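Local coordinates for vacuolar protein sorting-associated protein VTA1 (Saccharomyces cerevisiae, PDB 2RKK) that probably acts in multivesicular-body protein sorting at the endosome, its helical N-terminal domain carrying the MIT motif, at residues G25-L30 with T82-Q87; Y31-I36 with E52-I57. One frame throughout, in Å; residues are numbered along the deposited sequence.

Contact 1: residues G25-L30 with T82-Q87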
ATOM      1  N   GLY A  25      -3.469   7.376   1.992  1.00 63.23           N
ATOM      2  CA  GLY A  25      -4.433   8.430   2.249  1.00 61.66           C
ATOM      3  C   GLY A  25      -4.255   9.053   3.615  1.00 62.02           C
ATOM      4  O   GLY A  25      -4.635  10.208   3.841  1.00 60.38           O
ATOM      5  N   TYR A  26      -3.685   8.282   4.538  1.00 63.48           N
ATOM      6  CA  TYR A  26      -3.442   8.773   5.890  1.00 63.06           C
ATOM      7  C   TYR A  26      -2.512   9.978   5.792  1.00 63.45           C
ATOM      8  O   TYR A  26      -2.861  11.090   6.186  1.00 64.16           O
ATOM      9  CB  TYR A  26      -2.782   7.678   6.730  1.00 61.28           C
ATOM     10  CG  TYR A  26      -2.228   8.148   8.059  1.00 61.73           C
ATOM     11  CD1 TYR A  26      -3.090   8.598   9.087  1.00 61.43           C
ATOM     12  CD2 TYR A  26      -0.848   8.080   8.317  1.00 60.44           C
ATOM     13  CE1 TYR A  26      -2.592   8.955  10.347  1.00 61.07           C
ATOM     14  CE2 TYR A  26      -0.334   8.433   9.561  1.00 61.37           C
ATOM     15  CZ  TYR A  26      -1.210   8.867  10.579  1.00 63.04           C
ATOM     16  OH  TYR A  26      -0.710   9.183  11.827  1.00 61.65           O
ATOM     17  N   TYR A  27      -1.329   9.728   5.240  1.00 62.49           N
ATOM     18  CA  TYR A  27      -0.308  10.743   5.069  1.00 59.53           C
ATOM     19  C   TYR A  27      -0.703  11.883   4.154  1.00 59.00           C
ATOM     20  O   TYR A  27      -0.250  13.021   4.343  1.00 58.39           O
ATOM     21  CB  TYR A  27       0.978  10.072   4.618  1.00 57.78           C
ATOM     22  CG  TYR A  27       1.596   9.309   5.761  1.00 59.89           C
ATOM     23  CD1 TYR A  27       1.736   7.920   5.726  1.00 60.42           C
ATOM     24  CD2 TYR A  27       2.039   9.982   6.891  1.00 59.42           C
ATOM     25  CE1 TYR A  27       2.317   7.228   6.800  1.00 60.75           C
ATOM     26  CE2 TYR A  27       2.611   9.308   7.957  1.00 59.66           C
ATOM     27  CZ  TYR A  27       2.751   7.944   7.908  1.00 60.76           C
ATOM     28  OH  TYR A  27       3.348   7.309   8.966  1.00 62.34           O
ATOM     29  N   LEU A  28      -1.539  11.583   3.165  1.00 58.30           N
ATOM     30  CA  LEU A  28      -2.020  12.618   2.266  1.00 57.28           C
ATOM     31  C   LEU A  28      -2.804  13.602   3.103  1.00 59.14           C
ATOM     32  O   LEU A  28      -2.739  14.808   2.885  1.00 60.79           O
ATOM     33  CB  LEU A  28      -2.930  12.018   1.209  1.00 52.97           C
ATOM     34  CG  LEU A  28      -2.195  11.521  -0.023  1.00 53.96           C
ATOM     35  CD1 LEU A  28      -3.193  10.968  -1.039  1.00 52.33           C
ATOM     36  CD2 LEU A  28      -1.396  12.674  -0.607  1.00 49.61           C
ATOM     37  N   GLN A  29      -3.534  13.089   4.084  1.00 60.92           N
ATOM     38  CA  GLN A  29      -4.355  13.952   4.926  1.00 62.67           C
ATOM     39  C   GLN A  29      -3.528  14.794   5.842  1.00 62.19           C
ATOM     40  O   GLN A  29      -3.737  16.003   5.977  1.00 60.55           O
ATOM     41  CB  GLN A  29      -5.308  13.109   5.757  1.00 64.53           C
ATOM     42  CG  GLN A  29      -6.401  12.508   4.940  1.00 68.84           C
ATOM     43  CD  GLN A  29      -7.116  11.420   5.675  1.00 71.66           C
ATOM     44  OE1 GLN A  29      -7.939  11.680   6.545  1.00 73.97           O
ATOM     45  NE2 GLN A  29      -6.785  10.175   5.346  1.00 74.40           N
ATOM     46  N   LEU A  30      -2.600  14.115   6.498  1.00 61.65           N
ATOM     47  CA  LEU A  30      -1.682  14.735   7.440  1.00 61.70           C
ATOM     48  C   LEU A  30      -0.986  15.885   6.724  1.00 61.47           C
ATOM     49  O   LEU A  30      -0.749  16.951   7.297  1.00 60.15           O
ATOM     50  CB  LEU A  30      -0.673  13.687   7.891  1.00 60.51           C
ATOM     51  CG  LEU A  30       0.017  13.918   9.216  1.00 60.08           C
ATOM     52  CD1 LEU A  30      -0.986  14.286  10.290  1.00 58.03           C
ATOM     53  CD2 LEU A  30       0.750  12.634   9.578  1.00 60.69           C
ATOM     54  N   THR A  82       4.403  -0.021  12.413  1.00 87.43           N
ATOM     55  CA  THR A  82       5.695   0.592  12.141  1.00 86.03           C
ATOM     56  C   THR A  82       5.683   1.632  11.031  1.00 85.72           C
ATOM     57  O   THR A  82       6.524   2.527  11.005  1.00 85.31           O
ATOM     58  CB  THR A  82       6.716  -0.490  11.792  1.00 85.70           C
ATOM     59  OG1 THR A  82       6.025  -1.715  11.497  1.00 85.77           O
ATOM     60  CG2 THR A  82       7.663  -0.705  12.945  1.00 85.05           C
ATOM     61  N   LEU A  83       4.722   1.508  10.121  1.00 85.13           N
ATOM     62  CA  LEU A  83       4.570   2.432   9.001  1.00 83.25           C
ATOM     63  C   LEU A  83       3.862   3.699   9.441  1.00 83.53           C
ATOM     64  O   LEU A  83       3.735   4.639   8.669  1.00 83.87           O
ATOM     65  CB  LEU A  83       3.752   1.783   7.888  1.00 80.42           C
ATOM     66  CG  LEU A  83       4.477   0.779   7.016  1.00 77.41           C
ATOM     67  CD1 LEU A  83       3.514   0.188   6.009  1.00 75.99           C
ATOM     68  CD2 LEU A  83       5.628   1.484   6.323  1.00 77.38           C
ATOM     69  N   ILE A  84       3.382   3.705  10.676  1.00 84.98           N
ATOM     70  CA  ILE A  84       2.690   4.861  11.211  1.00 86.37           C
ATOM     71  C   ILE A  84       3.485   5.442  12.367  1.00 86.30           C
ATOM     72  O   ILE A  84       3.349   6.620  12.706  1.00 86.07           O
ATOM     73  CB  ILE A  84       1.295   4.499  11.723  1.00 86.75           C
ATOM     74  CG1 ILE A  84       0.523   3.753  10.641  1.00 88.87           C
ATOM     75  CG2 ILE A  84       0.531   5.764  12.090  1.00 86.66           C
ATOM     76  CD1 ILE A  84      -0.846   3.298  11.108  1.00 89.83           C
ATOM     77  N   HIS A  85       4.318   4.608  12.975  1.00 86.08           N
ATOM     78  CA  HIS A  85       5.137   5.055  14.086  1.00 85.93           C
ATOM     79  C   HIS A  85       6.563   5.398  13.658  1.00 85.82           C
ATOM     80  O   HIS A  85       7.175   6.284  14.246  1.00 87.57           O
ATOM     81  CB  HIS A  85       5.138   4.005  15.210  1.00 84.93           C
ATOM     82  CG  HIS A  85       3.800   3.831  15.862  1.00 84.06           C
ATOM     83  ND1 HIS A  85       3.085   4.888  16.385  1.00 83.65           N
ATOM     84  CD2 HIS A  85       3.030   2.732  16.043  1.00 84.58           C
ATOM     85  CE1 HIS A  85       1.931   4.449  16.856  1.00 84.17           C
ATOM     86  NE2 HIS A  85       1.873   3.143  16.659  1.00 84.63           N
ATOM     87  N   ASP A  86       7.082   4.720  12.632  1.00 84.77           N
ATOM     88  CA  ASP A  86       8.446   4.985  12.148  1.00 83.84           C
ATOM     89  C   ASP A  86       8.427   5.870  10.902  1.00 84.46           C
ATOM     90  O   ASP A  86       8.331   5.369   9.783  1.00 85.29           O
ATOM     91  CB  ASP A  86       9.173   3.682  11.805  1.00 82.33           C
ATOM     92  CG  ASP A  86      10.676   3.881  11.608  1.00 81.05           C
ATOM     93  OD1 ASP A  86      11.101   4.979  11.210  1.00 79.42           O
ATOM     94  OD2 ASP A  86      11.434   2.926  11.851  1.00 81.15           O
ATOM     95  N   GLN A  87       8.543   7.180  11.093  1.00 84.70           N
ATOM     96  CA  GLN A  87       8.513   8.110   9.969  1.00 85.20           C
ATOM     97  C   GLN A  87       9.566   7.818   8.896  1.00 86.72           C
ATOM     98  O   GLN A  87       9.438   8.260   7.750  1.00 86.98           O
ATOM     99  CB  GLN A  87       8.644   9.541  10.493  1.00 83.03           C
ATOM    100  CG  GLN A  87       7.494   9.933  11.402  1.00 81.48           C
ATOM    101  CD  GLN A  87       6.129   9.706  10.758  1.00 80.46           C
ATOM    102  OE1 GLN A  87       5.730  10.438   9.851  1.00 79.42           O
ATOM    103  NE2 GLN A  87       5.414   8.677  11.215  1.00 78.39           N
TER
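Tyr27 makes the polar part of this contact with its phenol oxygen, which meets two groups of residues 82-87. Its OH donates to the backbone O of Leu83 at 2.7 Å, with the donor tilted 16° from the carbonyl plane; the same carbonyl oxygen lies at the edge of the tyrosine ring, in its plane. A weak second bond reaches the phenol oxygen from NE2 of Gln87, 3.3 Å from Tyr27 OH. Gln87 bends at its second torsion (chi2 -53°), which brings its amide back to the tyrosine with the amide and ring planes 53° apart. The stronger partner of that amide is Trp136, whose NE1 donates to OE1 of Gln87 and whose ring meets Tyr27 edge-to-face.

In this all-helical N-terminal domain, which carries an MIT motif, the phenol ties helix 22-36 to the junction where the short helix 82-85 gives way to helix 87-110. Asp86 sits at that junction as the N-cap, with OD1 bonded to the backbone N of Glu88.

The apolar part belongs to Tyr26 and Ile84. CG2 of Ile84 approaches the hydroxyl end of the Tyr26 ring obliquely, 3.8 Å from Tyr26 CE2. The two tyrosines also pack on each other: CD2 of Tyr26 stands 3.4 Å above the plane of the Tyr27 ring, over its centre. Phe60 of helix 44-62 stacks on Tyr26 and touches Ile84 as well.

Contact 2: residues Y31-I36 with E52-I57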
ATOM      1  N   TYR A  31      -0.672  15.638   5.455  1.00 61.62           N
ATOM      2  CA  TYR A  31      -0.032  16.614   4.597  1.00 61.75           C
ATOM      3  C   TYR A  31      -1.018  17.789   4.414  1.00 62.16           C
ATOM      4  O   TYR A  31      -0.694  18.923   4.771  1.00 62.68           O
ATOM      5  CB  TYR A  31       0.365  15.930   3.259  1.00 59.48           C
ATOM      6  CG  TYR A  31       0.790  16.861   2.128  1.00 58.76           C
ATOM      7  CD1 TYR A  31       1.595  17.988   2.373  1.00 58.34           C
ATOM      8  CD2 TYR A  31       0.368  16.625   0.811  1.00 57.96           C
ATOM      9  CE1 TYR A  31       1.957  18.867   1.343  1.00 55.75           C
ATOM     10  CE2 TYR A  31       0.728  17.487  -0.229  1.00 56.86           C
ATOM     11  CZ  TYR A  31       1.521  18.612   0.054  1.00 56.21           C
ATOM     12  OH  TYR A  31       1.864  19.508  -0.935  1.00 54.27           O
ATOM     13  N   ALA A  32      -2.224  17.509   3.907  1.00 62.23           N
ATOM     14  CA  ALA A  32      -3.247  18.542   3.703  1.00 61.61           C
ATOM     15  C   ALA A  32      -3.457  19.366   4.968  1.00 61.35           C
ATOM     16  O   ALA A  32      -3.704  20.567   4.913  1.00 59.66           O
ATOM     17  CB  ALA A  32      -4.568  17.912   3.283  1.00 59.44           C
ATOM     18  N   VAL A  33      -3.359  18.716   6.113  1.00 63.08           N
ATOM     19  CA  VAL A  33      -3.538  19.412   7.370  1.00 65.42           C
ATOM     20  C   VAL A  33      -2.465  20.491   7.529  1.00 67.94           C
ATOM     21  O   VAL A  33      -2.796  21.649   7.750  1.00 69.64           O
ATOM     22  CB  VAL A  33      -3.469  18.433   8.563  1.00 64.08           C
ATOM     23  CG1 VAL A  33      -3.844  19.132   9.836  1.00 62.63           C
ATOM     24  CG2 VAL A  33      -4.402  17.265   8.319  1.00 66.16           C
ATOM     25  N   GLU A  34      -1.189  20.116   7.402  1.00 69.47           N
ATOM     26  CA  GLU A  34      -0.071  21.057   7.541  1.00 70.35           C
ATOM     27  C   GLU A  34      -0.184  22.161   6.509  1.00 69.18           C
ATOM     28  O   GLU A  34       0.218  23.305   6.725  1.00 69.66           O
ATOM     29  CB  GLU A  34       1.263  20.322   7.373  1.00 72.62           C
ATOM     30  CG  GLU A  34       1.343  19.082   8.240  1.00 78.98           C
ATOM     31  CD  GLU A  34       2.751  18.733   8.695  1.00 81.53           C
ATOM     32  OE1 GLU A  34       3.695  18.873   7.876  1.00 82.58           O
ATOM     33  OE2 GLU A  34       2.903  18.302   9.877  1.00 82.89           O
ATOM     34  N   LEU A  35      -0.759  21.803   5.379  1.00 67.95           N
ATOM     35  CA  LEU A  35      -0.951  22.744   4.303  1.00 67.26           C
ATOM     36  C   LEU A  35      -1.927  23.859   4.705  1.00 69.45           C
ATOM     37  O   LEU A  35      -1.710  25.020   4.381  1.00 70.04           O
ATOM     38  CB  LEU A  35      -1.479  21.991   3.092  1.00 63.78           C
ATOM     39  CG  LEU A  35      -0.917  22.373   1.743  1.00 59.38           C
ATOM     40  CD1 LEU A  35       0.595  22.311   1.720  1.00 58.60           C
ATOM     41  CD2 LEU A  35      -1.524  21.451   0.741  1.00 59.10           C
ATOM     42  N   ILE A  36      -2.995  23.496   5.412  1.00 72.50           N
ATOM     43  CA  ILE A  36      -4.023  24.440   5.872  1.00 75.34           C
ATOM     44  C   ILE A  36      -3.536  25.278   7.059  1.00 77.81           C
ATOM     45  O   ILE A  36      -3.698  26.499   7.092  1.00 78.02           O
ATOM     46  CB  ILE A  36      -5.315  23.664   6.288  1.00 74.25           C
ATOM     47  CG1 ILE A  36      -5.958  23.065   5.035  1.00 72.94           C
ATOM     48  CG2 ILE A  36      -6.292  24.577   7.052  1.00 71.99           C
ATOM     49  CD1 ILE A  36      -7.051  22.056   5.300  1.00 70.90           C
ATOM     50  N   GLU A  52     -11.686  18.243  10.910  1.00 69.00           N
ATOM     51  CA  GLU A  52     -12.213  17.030  10.304  1.00 69.30           C
ATOM     52  C   GLU A  52     -11.055  16.118   9.955  1.00 67.03           C
ATOM     53  O   GLU A  52     -11.100  14.913  10.220  1.00 66.39           O
ATOM     54  CB  GLU A  52     -13.006  17.394   9.054  1.00 73.67           C
ATOM     55  CG  GLU A  52     -13.773  16.242   8.460  1.00 80.60           C
ATOM     56  CD  GLU A  52     -14.854  16.716   7.510  1.00 86.78           C
ATOM     57  OE1 GLU A  52     -15.635  15.860   7.030  1.00 90.45           O
ATOM     58  OE2 GLU A  52     -14.928  17.946   7.243  1.00 89.45           O
ATOM     59  N   LEU A  53     -10.014  16.709   9.372  1.00 65.68           N
ATOM     60  CA  LEU A  53      -8.815  15.962   8.986  1.00 64.32           C
ATOM     61  C   LEU A  53      -8.124  15.331  10.208  1.00 64.32           C
ATOM     62  O   LEU A  53      -7.860  14.126  10.215  1.00 63.32           O
ATOM     63  CB  LEU A  53      -7.859  16.885   8.209  1.00 63.01           C
ATOM     64  CG  LEU A  53      -8.162  17.000   6.701  1.00 62.30           C
ATOM     65  CD1 LEU A  53      -7.447  18.202   6.068  1.00 60.36           C
ATOM     66  CD2 LEU A  53      -7.713  15.699   6.029  1.00 62.91           C
ATOM     67  N   LEU A  54      -7.858  16.138  11.237  1.00 63.51           N
ATOM     68  CA  LEU A  54      -7.214  15.650  12.459  1.00 64.13           C
ATOM     69  C   LEU A  54      -8.020  14.549  13.141  1.00 66.14           C
ATOM     70  O   LEU A  54      -7.470  13.609  13.737  1.00 66.13           O
ATOM     71  CB  LEU A  54      -6.996  16.796  13.451  1.00 62.58           C
ATOM     72  CG  LEU A  54      -5.868  17.755  13.083  1.00 62.14           C
ATOM     73  CD1 LEU A  54      -5.898  18.998  13.933  1.00 61.28           C
ATOM     74  CD2 LEU A  54      -4.558  17.024  13.226  1.00 62.23           C
ATOM     75  N   ASP A  55      -9.337  14.687  13.064  1.00 67.36           N
ATOM     76  CA  ASP A  55     -10.242  13.724  13.653  1.00 67.89           C
ATOM     77  C   ASP A  55     -10.037  12.390  12.961  1.00 69.07           C
ATOM     78  O   ASP A  55      -9.850  11.352  13.602  1.00 70.13           O
ATOM     79  CB  ASP A  55     -11.676  14.180  13.447  1.00 69.72           C
ATOM     80  CG  ASP A  55     -12.641  13.431  14.318  1.00 70.89           C
ATOM     81  OD1 ASP A  55     -12.600  12.182  14.321  1.00 72.42           O
ATOM     82  OD2 ASP A  55     -13.441  14.097  15.001  1.00 72.32           O
ATOM     83  N   THR A  56     -10.074  12.421  11.636  1.00 68.39           N
ATOM     84  CA  THR A  56      -9.894  11.206  10.859  1.00 67.90           C
ATOM     85  C   THR A  56      -8.509  10.639  11.105  1.00 68.35           C
ATOM     86  O   THR A  56      -8.351   9.446  11.381  1.00 68.02           O
ATOM     87  CB  THR A  56     -10.023  11.487   9.384  1.00 68.01           C
ATOM     88  OG1 THR A  56     -11.110  12.394   9.163  1.00 68.88           O
ATOM     89  CG2 THR A  56     -10.294  10.205   8.650  1.00 67.42           C
ATOM     90  N   ILE A  57      -7.512  11.513  10.995  1.00 68.71           N
ATOM     91  CA  ILE A  57      -6.112  11.150  11.194  1.00 69.59           C
ATOM     92  C   ILE A  57      -5.930  10.376  12.477  1.00 71.23           C
ATOM     93  O   ILE A  57      -5.348   9.282  12.499  1.00 71.81           O
ATOM     94  CB  ILE A  57      -5.210  12.411  11.260  1.00 68.47           C
ATOM     95  CG1 ILE A  57      -4.983  12.966   9.860  1.00 68.21           C
ATOM     96  CG2 ILE A  57      -3.867  12.077  11.877  1.00 68.25           C
ATOM     97  CD1 ILE A  57      -4.324  14.315   9.873  1.00 68.35           C
TER
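Val33 overlaps Leu53 at the middle of this helix pair, its CG2 methyl lying 3.5 Å from CB of Leu53 as the two side chains run past each other in opposite directions. These are also the residues whose CA atoms come nearest across the contact, 6.5 Å apart. The two branches of Val33 have different neighbours. With CG1 anti to the backbone N (chi1 -172°), that methyl turns to Leu54, 4.1 Å from Leu54 CD2, and the two side chains cross at about a right angle. CG2 instead faces Leu53 and also meets CD1 of Ile57, which comes toward it tip to tip.

CD1 of Leu53 reaches across to helix 22-36. This methyl meets CB of Ala32 at 4.0 Å and CD1 of Ile36 at 3.9 Å, the Ile36 and Leu53 side chains crossing at a slant, so it serves residues four apart on one helix. The contact is wholly aliphatic. It is the packing of an antiparallel helical hairpin: the axes of the two short segments pass 9.8 Å apart, with a signed crossing angle of -150°.

Leu54 lies at the exposed margin, whereas the other touching residues are buried. Around the contact, Ala32 also rests on Val9 and Val10 of helix 2-18, Ile36 extends to Met46 and Leu49 earlier on helix 44-62, and Ile57 continues onto Tyr26 and Leu30 in the preceding part of helix 22-36.

How the contacts relate
Contacts 1 and 2 share helix 22-36, which gives residues 25-30 to the first and 31-36 to the second; their centres are about 12 Å apart. Along the chain the order is 25-30, 31-36, 52-57 and 82-87, which places both partners of contact 2 between those of contact 1. Because helix 44-62 runs back antiparallel, its later turns return to the level of residues 25-30. There the contacts merge: Leu30 CD1 lies 3.4 Å from Ile57 CD1, and Gln29 packs against Leu53 and Thr56. Together they fix helix 22-36 to two later parts of the chain, by aliphatic packing in contact 2 and largely through two tyrosines in contact 1.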